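Local coordinates for capsid protein (Infectious hypodermal and hematopoietic necrosis virus, PDB 3N7X) that builds the icosahedral capsid of a shrimp-infecting densovirus from sixty copies of a beta-barrel subunit, and binds calcium, at residues Val102-His114 and Leu293-Ser305. Sequence-based numbering, arbitrary orientation.
Sequences VKSMMKTYGWKVH and LEVRLPPQGCVAS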
ATOM      1  N   VAL A 102      -8.633  26.787  94.738  1.00 26.28           N
ATOM      2  CA  VAL A 102      -8.029  25.481  94.468  1.00 26.04           C
ATOM      3  C   VAL A 102      -6.894  25.160  95.420  1.00 26.73           C
ATOM      4  O   VAL A 102      -6.278  24.101  95.331  1.00 26.95           O
ATOM      5  CB  VAL A 102      -7.475  25.391  93.031  1.00 26.74           C
ATOM      6  CG1 VAL A 102      -8.601  25.559  92.037  1.00 27.18           C
ATOM      7  CG2 VAL A 102      -6.401  26.447  92.813  1.00 24.46           C
ATOM      8  N   LYS A 103      -6.623  26.090  96.323  1.00 26.99           N
ATOM      9  CA  LYS A 103      -5.567  25.953  97.315  1.00 27.17           C
ATOM     10  C   LYS A 103      -5.619  24.611  98.049  1.00 28.27           C
ATOM     11  O   LYS A 103      -4.622  23.892  98.137  1.00 27.40           O
ATOM     12  CB  LYS A 103      -5.699  27.101  98.309  1.00 27.76           C
ATOM     13  CG  LYS A 103      -4.708  27.138  99.447  1.00 29.97           C
ATOM     14  CD  LYS A 103      -5.103  28.302 100.338  1.00 33.35           C
ATOM     15  CE  LYS A 103      -4.227  28.453 101.553  1.00 36.19           C
ATOM     16  NZ  LYS A 103      -4.814  29.508 102.426  1.00 37.12           N
ATOM     17  N   SER A 104      -6.792  24.271  98.564  1.00 28.11           N
ATOM     18  CA  SER A 104      -6.952  23.036  99.311  1.00 28.55           C
ATOM     19  C   SER A 104      -6.664  21.797  98.466  1.00 27.61           C
ATOM     20  O   SER A 104      -5.967  20.877  98.904  1.00 26.79           O
ATOM     21  CB  SER A 104      -8.366  22.963  99.885  1.00 29.21           C
ATOM     22  OG  SER A 104      -8.429  22.008 100.927  1.00 32.90           O
ATOM     23  N   MET A 105      -7.208  21.774  97.257  1.00 26.25           N
ATOM     24  CA  MET A 105      -7.006  20.649  96.360  1.00 25.86           C
ATOM     25  C   MET A 105      -5.528  20.530  95.979  1.00 26.52           C
ATOM     26  O   MET A 105      -4.972  19.433  95.961  1.00 27.18           O
ATOM     27  CB  MET A 105      -7.868  20.820  95.114  1.00 25.59           C
ATOM     28  CG  MET A 105      -8.182  19.520  94.403  1.00 28.47           C
ATOM     29  SD  MET A 105      -9.089  19.790  92.870  1.00 30.86           S
ATOM     30  CE  MET A 105     -10.636  20.344  93.514  1.00 31.60           C
ATOM     31  N   MET A 106      -4.898  21.661  95.674  1.00 26.09           N
ATOM     32  CA  MET A 106      -3.482  21.682  95.318  1.00 26.98           C
ATOM     33  C   MET A 106      -2.667  21.059  96.427  1.00 27.24           C
ATOM     34  O   MET A 106      -1.880  20.143  96.209  1.00 28.44           O
ATOM     35  CB  MET A 106      -2.970  23.106  95.185  1.00 26.96           C
ATOM     36  CG  MET A 106      -3.364  23.835  93.960  1.00 29.03           C
ATOM     37  SD  MET A 106      -2.657  25.473  94.123  1.00 32.31           S
ATOM     38  CE  MET A 106      -0.887  25.116  93.978  1.00 28.66           C
ATOM     39  N   LYS A 107      -2.850  21.615  97.616  1.00 26.26           N
ATOM     40  CA  LYS A 107      -2.139  21.190  98.801  1.00 27.00           C
ATOM     41  C   LYS A 107      -2.178  19.693  99.027  1.00 26.15           C
ATOM     42  O   LYS A 107      -1.153  19.066  99.282  1.00 25.88           O
ATOM     43  CB  LYS A 107      -2.721  21.894 100.029  1.00 30.12           C
ATOM     44  CG  LYS A 107      -2.105  21.441 101.348  1.00 35.65           C
ATOM     45  CD  LYS A 107      -2.877  21.977 102.548  1.00 39.70           C
ATOM     46  CE  LYS A 107      -4.316  21.465 102.553  1.00 43.75           C
ATOM     47  NZ  LYS A 107      -5.103  21.938 103.738  1.00 45.60           N
ATOM     48  N   THR A 108      -3.366  19.118  98.921  1.00 23.95           N
ATOM     49  CA  THR A 108      -3.531  17.702  99.180  1.00 22.60           C
ATOM     50  C   THR A 108      -3.288  16.729  98.038  1.00 22.48           C
ATOM     51  O   THR A 108      -2.693  15.675  98.242  1.00 22.78           O
ATOM     52  CB  THR A 108      -4.936  17.430  99.727  1.00 23.16           C
ATOM     53  OG1 THR A 108      -5.150  18.232 100.896  1.00 25.09           O
ATOM     54  CG2 THR A 108      -5.094  15.960 100.082  1.00 21.07           C
ATOM     55  N   TYR A 109      -3.737  17.068  96.839  1.00 21.59           N
ATOM     56  CA  TYR A 109      -3.593  16.137  95.735  1.00 21.65           C
ATOM     57  C   TYR A 109      -2.497  16.391  94.715  1.00 21.47           C
ATOM     58  O   TYR A 109      -2.219  15.528  93.889  1.00 20.72           O
ATOM     59  CB  TYR A 109      -4.953  15.979  95.061  1.00 22.45           C
ATOM     60  CG  TYR A 109      -5.975  15.435  96.036  1.00 24.84           C
ATOM     61  CD1 TYR A 109      -5.945  14.094  96.424  1.00 23.94           C
ATOM     62  CD2 TYR A 109      -6.916  16.274  96.640  1.00 24.73           C
ATOM     63  CE1 TYR A 109      -6.819  13.601  97.391  1.00 23.91           C
ATOM     64  CE2 TYR A 109      -7.796  15.787  97.616  1.00 24.13           C
ATOM     65  CZ  TYR A 109      -7.737  14.450  97.984  1.00 23.67           C
ATOM     66  OH  TYR A 109      -8.579  13.953  98.952  1.00 24.60           O
ATOM     67  N   GLY A 110      -1.871  17.561  94.762  1.00 21.07           N
ATOM     68  CA  GLY A 110      -0.783  17.816  93.832  1.00 21.92           C
ATOM     69  C   GLY A 110      -1.034  18.732  92.652  1.00 21.48           C
ATOM     70  O   GLY A 110      -2.171  18.907  92.199  1.00 21.11           O
ATOM     71  N   TRP A 111       0.053  19.298  92.140  1.00 19.79           N
ATOM     72  CA  TRP A 111      -0.019  20.219  91.020  1.00 20.78           C
ATOM     73  C   TRP A 111       1.278  20.250  90.212  1.00 21.59           C
ATOM     74  O   TRP A 111       2.309  19.724  90.641  1.00 19.90           O
ATOM     75  CB  TRP A 111      -0.320  21.626  91.541  1.00 20.89           C
ATOM     76  CG  TRP A 111       0.565  22.020  92.693  1.00 20.68           C
ATOM     77  CD1 TRP A 111       0.274  21.915  94.023  1.00 20.52           C
ATOM     78  CD2 TRP A 111       1.901  22.542  92.616  1.00 20.09           C
ATOM     79  NE1 TRP A 111       1.343  22.337  94.780  1.00 20.63           N
ATOM     80  CE2 TRP A 111       2.354  22.728  93.941  1.00 20.13           C
ATOM     81  CE3 TRP A 111       2.759  22.867  91.556  1.00 19.54           C
ATOM     82  CZ2 TRP A 111       3.631  23.230  94.238  1.00 20.05           C
ATOM     83  CZ3 TRP A 111       4.031  23.367  91.849  1.00 20.03           C
ATOM     84  CH2 TRP A 111       4.452  23.543  93.183  1.00 19.54           C
ATOM     85  N   LYS A 112       1.203  20.877  89.039  1.00 22.24           N
ATOM     86  CA  LYS A 112       2.339  21.037  88.132  1.00 22.82           C
ATOM     87  C   LYS A 112       2.231  22.419  87.532  1.00 23.23           C
ATOM     88  O   LYS A 112       1.129  22.957  87.400  1.00 23.87           O
ATOM     89  CB  LYS A 112       2.271  20.087  86.935  1.00 23.54           C
ATOM     90  CG  LYS A 112       2.411  18.632  87.203  1.00 26.54           C
ATOM     91  CD  LYS A 112       2.290  17.877  85.891  1.00 25.23           C
ATOM     92  CE  LYS A 112       2.431  16.390  86.123  1.00 26.09           C
ATOM     93  NZ  LYS A 112       2.294  15.629  84.861  1.00 29.52           N
ATOM     94  N   VAL A 113       3.370  22.981  87.150  1.00 22.45           N
ATOM     95  CA  VAL A 113       3.386  24.265  86.477  1.00 22.08           C
ATOM     96  C   VAL A 113       3.952  23.945  85.104  1.00 23.45           C
ATOM     97  O   VAL A 113       5.068  23.432  84.980  1.00 24.28           O
ATOM     98  CB  VAL A 113       4.296  25.286  87.168  1.00 21.66           C
ATOM     99  CG1 VAL A 113       4.350  26.562  86.337  1.00 21.08           C
ATOM    100  CG2 VAL A 113       3.768  25.592  88.554  1.00 21.02           C
ATOM    101  N   HIS A 114       3.171  24.218  84.069  1.00 24.38           N
ATOM    102  CA  HIS A 114       3.602  23.949  82.709  1.00 24.98           C
ATOM    103  C   HIS A 114       4.447  25.074  82.157  1.00 25.75           C
ATOM    104  O   HIS A 114       5.620  24.892  81.843  1.00 28.43           O
ATOM    105  CB  HIS A 114       2.386  23.731  81.810  1.00 24.08           C
ATOM    106  CG  HIS A 114       1.692  22.429  82.053  1.00 26.55           C
ATOM    107  ND1 HIS A 114       2.217  21.220  81.645  1.00 26.83           N
ATOM    108  CD2 HIS A 114       0.550  22.135  82.718  1.00 27.52           C
ATOM    109  CE1 HIS A 114       1.430  20.240  82.051  1.00 26.35           C
ATOM    110  NE2 HIS A 114       0.411  20.767  82.704  1.00 26.92           N
ATOM    111  N   LEU A 293      -1.309  26.401  85.404  1.00 20.79           N
ATOM    112  CA  LEU A 293      -1.254  25.424  86.473  1.00 19.82           C
ATOM    113  C   LEU A 293      -2.153  24.233  86.184  1.00 20.68           C
ATOM    114  O   LEU A 293      -3.216  24.372  85.578  1.00 22.34           O
ATOM    115  CB  LEU A 293      -1.697  26.077  87.778  1.00 17.92           C
ATOM    116  CG  LEU A 293      -1.531  25.238  89.044  1.00 18.82           C
ATOM    117  CD1 LEU A 293      -0.064  25.193  89.437  1.00 16.31           C
ATOM    118  CD2 LEU A 293      -2.350  25.845  90.165  1.00 17.53           C
ATOM    119  N   GLU A 294      -1.709  23.054  86.602  1.00 20.00           N
ATOM    120  CA  GLU A 294      -2.506  21.851  86.431  1.00 20.20           C
ATOM    121  C   GLU A 294      -2.627  21.255  87.820  1.00 20.49           C
ATOM    122  O   GLU A 294      -1.631  21.045  88.513  1.00 21.20           O
ATOM    123  CB  GLU A 294      -1.843  20.853  85.476  1.00 18.97           C
ATOM    124  CG  GLU A 294      -2.618  19.541  85.356  1.00 20.76           C
ATOM    125  CD  GLU A 294      -2.070  18.592  84.291  1.00 22.33           C
ATOM    126  OE1 GLU A 294      -0.888  18.726  83.902  1.00 21.36           O
ATOM    127  OE2 GLU A 294      -2.826  17.697  83.848  1.00 22.07           O
ATOM    128  N   VAL A 295      -3.861  21.015  88.239  1.00 20.85           N
ATOM    129  CA  VAL A 295      -4.109  20.466  89.554  1.00 20.30           C
ATOM    130  C   VAL A 295      -4.789  19.119  89.446  1.00 21.50           C
ATOM    131  O   VAL A 295      -5.712  18.910  88.656  1.00 22.13           O
ATOM    132  CB  VAL A 295      -4.991  21.399  90.397  1.00 20.10           C
ATOM    133  CG1 VAL A 295      -5.210  20.797  91.774  1.00 20.92           C
ATOM    134  CG2 VAL A 295      -4.337  22.764  90.512  1.00 19.91           C
ATOM    135  N   ARG A 296      -4.313  18.213  90.278  1.00 21.14           N
ATOM    136  CA  ARG A 296      -4.795  16.855  90.342  1.00 21.44           C
ATOM    137  C   ARG A 296      -6.124  16.799  91.121  1.00 22.20           C
ATOM    138  O   ARG A 296      -6.295  17.492  92.126  1.00 22.30           O
ATOM    139  CB  ARG A 296      -3.689  16.047  91.014  1.00 22.01           C
ATOM    140  CG  ARG A 296      -3.857  14.584  91.021  1.00 24.38           C
ATOM    141  CD  ARG A 296      -3.725  13.941  89.663  1.00 23.47           C
ATOM    142  NE  ARG A 296      -4.072  12.548  89.885  1.00 25.66           N
ATOM    143  CZ  ARG A 296      -3.216  11.629  90.309  1.00 25.51           C
ATOM    144  NH1 ARG A 296      -1.947  11.945  90.520  1.00 25.34           N
ATOM    145  NH2 ARG A 296      -3.652  10.417  90.611  1.00 28.83           N
ATOM    146  N   LEU A 297      -7.075  15.996  90.648  1.00 21.71           N
ATOM    147  CA  LEU A 297      -8.370  15.871  91.325  1.00 20.28           C
ATOM    148  C   LEU A 297      -8.358  14.813  92.424  1.00 20.37           C
ATOM    149  O   LEU A 297      -7.562  13.870  92.390  1.00 20.42           O
ATOM    150  CB  LEU A 297      -9.464  15.496  90.325  1.00 19.88           C
ATOM    151  CG  LEU A 297      -9.989  16.565  89.368  1.00 21.09           C
ATOM    152  CD1 LEU A 297     -10.916  15.927  88.343  1.00 20.03           C
ATOM    153  CD2 LEU A 297     -10.726  17.628  90.159  1.00 20.47           C
ATOM    154  N   PRO A 298      -9.228  14.964  93.431  1.00 19.97           N
ATOM    155  CA  PRO A 298      -9.242  13.951  94.488  1.00 20.20           C
ATOM    156  C   PRO A 298      -9.851  12.677  93.907  1.00 20.65           C
ATOM    157  O   PRO A 298     -10.498  12.715  92.862  1.00 20.65           O
ATOM    158  CB  PRO A 298     -10.107  14.586  95.576  1.00 18.87           C
ATOM    159  CG  PRO A 298     -10.988  15.511  94.824  1.00 19.83           C
ATOM    160  CD  PRO A 298     -10.077  16.112  93.787  1.00 19.25           C
ATOM    161  N   PRO A 299      -9.647  11.531  94.568  1.00 21.65           N
ATOM    162  CA  PRO A 299     -10.202  10.274  94.058  1.00 20.60           C
ATOM    163  C   PRO A 299     -11.707  10.175  94.240  1.00 20.10           C
ATOM    164  O   PRO A 299     -12.309  10.983  94.948  1.00 20.17           O
ATOM    165  CB  PRO A 299      -9.463   9.226  94.878  1.00 20.91           C
ATOM    166  CG  PRO A 299      -9.362   9.906  96.217  1.00 21.78           C
ATOM    167  CD  PRO A 299      -8.944  11.318  95.849  1.00 21.20           C
ATOM    168  N   GLN A 300     -12.316   9.190  93.588  1.00 19.57           N
ATOM    169  CA  GLN A 300     -13.747   8.972  93.731  1.00 19.46           C
ATOM    170  C   GLN A 300     -13.903   8.484  95.170  1.00 19.52           C
ATOM    171  O   GLN A 300     -12.934   8.027  95.775  1.00 20.00           O
ATOM    172  CB  GLN A 300     -14.226   7.886  92.765  1.00 18.67           C
ATOM    173  CG  GLN A 300     -14.086   8.225  91.287  1.00 20.28           C
ATOM    174  CD  GLN A 300     -14.969   9.387  90.857  1.00 20.68           C
ATOM    175  OE1 GLN A 300     -15.791   9.874  91.629  1.00 21.38           O
ATOM    176  NE2 GLN A 300     -14.806   9.827  89.614  1.00 20.63           N
ATOM    177  N   GLY A 301     -15.102   8.581  95.728  1.00 19.04           N
ATOM    178  CA  GLY A 301     -15.289   8.116  97.090  1.00 20.55           C
ATOM    179  C   GLY A 301     -15.526   9.205  98.118  1.00 22.06           C
ATOM    180  O   GLY A 301     -15.617  10.392  97.787  1.00 21.46           O
ATOM    181  N   CYS A 302     -15.600   8.802  99.383  1.00 23.07           N
ATOM    182  CA  CYS A 302     -15.869   9.751 100.452  1.00 23.84           C
ATOM    183  C   CYS A 302     -14.784   9.962 101.494  1.00 24.47           C
ATOM    184  O   CYS A 302     -15.070  10.431 102.593  1.00 26.27           O
ATOM    185  CB  CYS A 302     -17.171   9.366 101.142  1.00 23.64           C
ATOM    186  SG  CYS A 302     -18.570   9.408 100.011  1.00 25.10           S
ATOM    187  N   VAL A 303     -13.546   9.624 101.162  1.00 23.78           N
ATOM    188  CA  VAL A 303     -12.451   9.835 102.103  1.00 24.57           C
ATOM    189  C   VAL A 303     -11.254  10.415 101.373  1.00 25.01           C
ATOM    190  O   VAL A 303     -11.098  10.222 100.172  1.00 26.34           O
ATOM    191  CB  VAL A 303     -12.003   8.515 102.791  1.00 24.07           C
ATOM    192  CG1 VAL A 303     -13.200   7.803 103.380  1.00 23.73           C
ATOM    193  CG2 VAL A 303     -11.272   7.617 101.804  1.00 23.67           C
ATOM    194  N   ALA A 304     -10.419  11.154 102.087  1.00 26.38           N
ATOM    195  CA  ALA A 304      -9.216  11.689 101.470  1.00 27.99           C
ATOM    196  C   ALA A 304      -8.297  10.468 101.386  1.00 29.15           C
ATOM    197  O   ALA A 304      -8.208   9.679 102.334  1.00 31.39           O
ATOM    198  CB  ALA A 304      -8.598  12.756 102.356  1.00 24.18           C
ATOM    199  N   SER A 305      -7.632  10.279 100.259  1.00 28.42           N
ATOM    200  CA  SER A 305      -6.755   9.125 100.144  1.00 27.29           C
ATOM    201  C   SER A 305      -5.415   9.399 100.830  1.00 25.99           C
ATOM    202  O   SER A 305      -5.241  10.434 101.470  1.00 25.64           O
ATOM    203  CB  SER A 305      -6.549   8.794  98.670  1.00 28.66           C
ATOM    204  OG  SER A 305      -6.241   9.966  97.936  1.00 31.64           O
TER
HETATM  205  O   HOH W   1       0.311  16.294  83.185  1.00 19.38           O
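E294 and K112 face each other as a hydrogen-bonded pair of two antiparallel strands, E294 N giving to K112 O and K112 N to E294 O, each 2.9 Å. A third backbone bond, R296 N to G110 O (3.0 Å, nearly straight at 176°), carries the pairing up to the helix end, where G110 takes a positive phi (105°) that would press a CB against the preceding carbonyl.

On the polar face, E294 holds CG opposite its backbone N (chi1 176°) on an extended chain, which takes the carboxylate out to the H114 ring; a long acidic side chain suits this place between histidine and lysine. E294 OE1 accepts from H114 NE2 at 2.7 Å; the oxygen lies close to the imidazole plane, but the histidine comes from above the carboxylate plane. K112 NZ stays 4.5 Å from E294 OE1, too far for a salt bridge, and a water accepting from NZ and donating to OE1 spans the gap. E294 OE2 has a hydrogen bond with S45 OG, while K112 NZ also gives to T217 O.

V295 and L293 point to the other face, where M106 CG meets V295 CG2 at 3.7 Å. Beyond the strand, P298 CB lies over one face of the Y109 ring in a CH-pi contact, 3.6 Å from its centroid, with T108 CG2 on the opposite face; Y109 OH is hydrogen-bonded to Q97 NE2 of a second subunit.

One carboxylate thus serves histidine, serine and water, which would probably favour its ionised form, while apolar side chains pack the helix against the same strand.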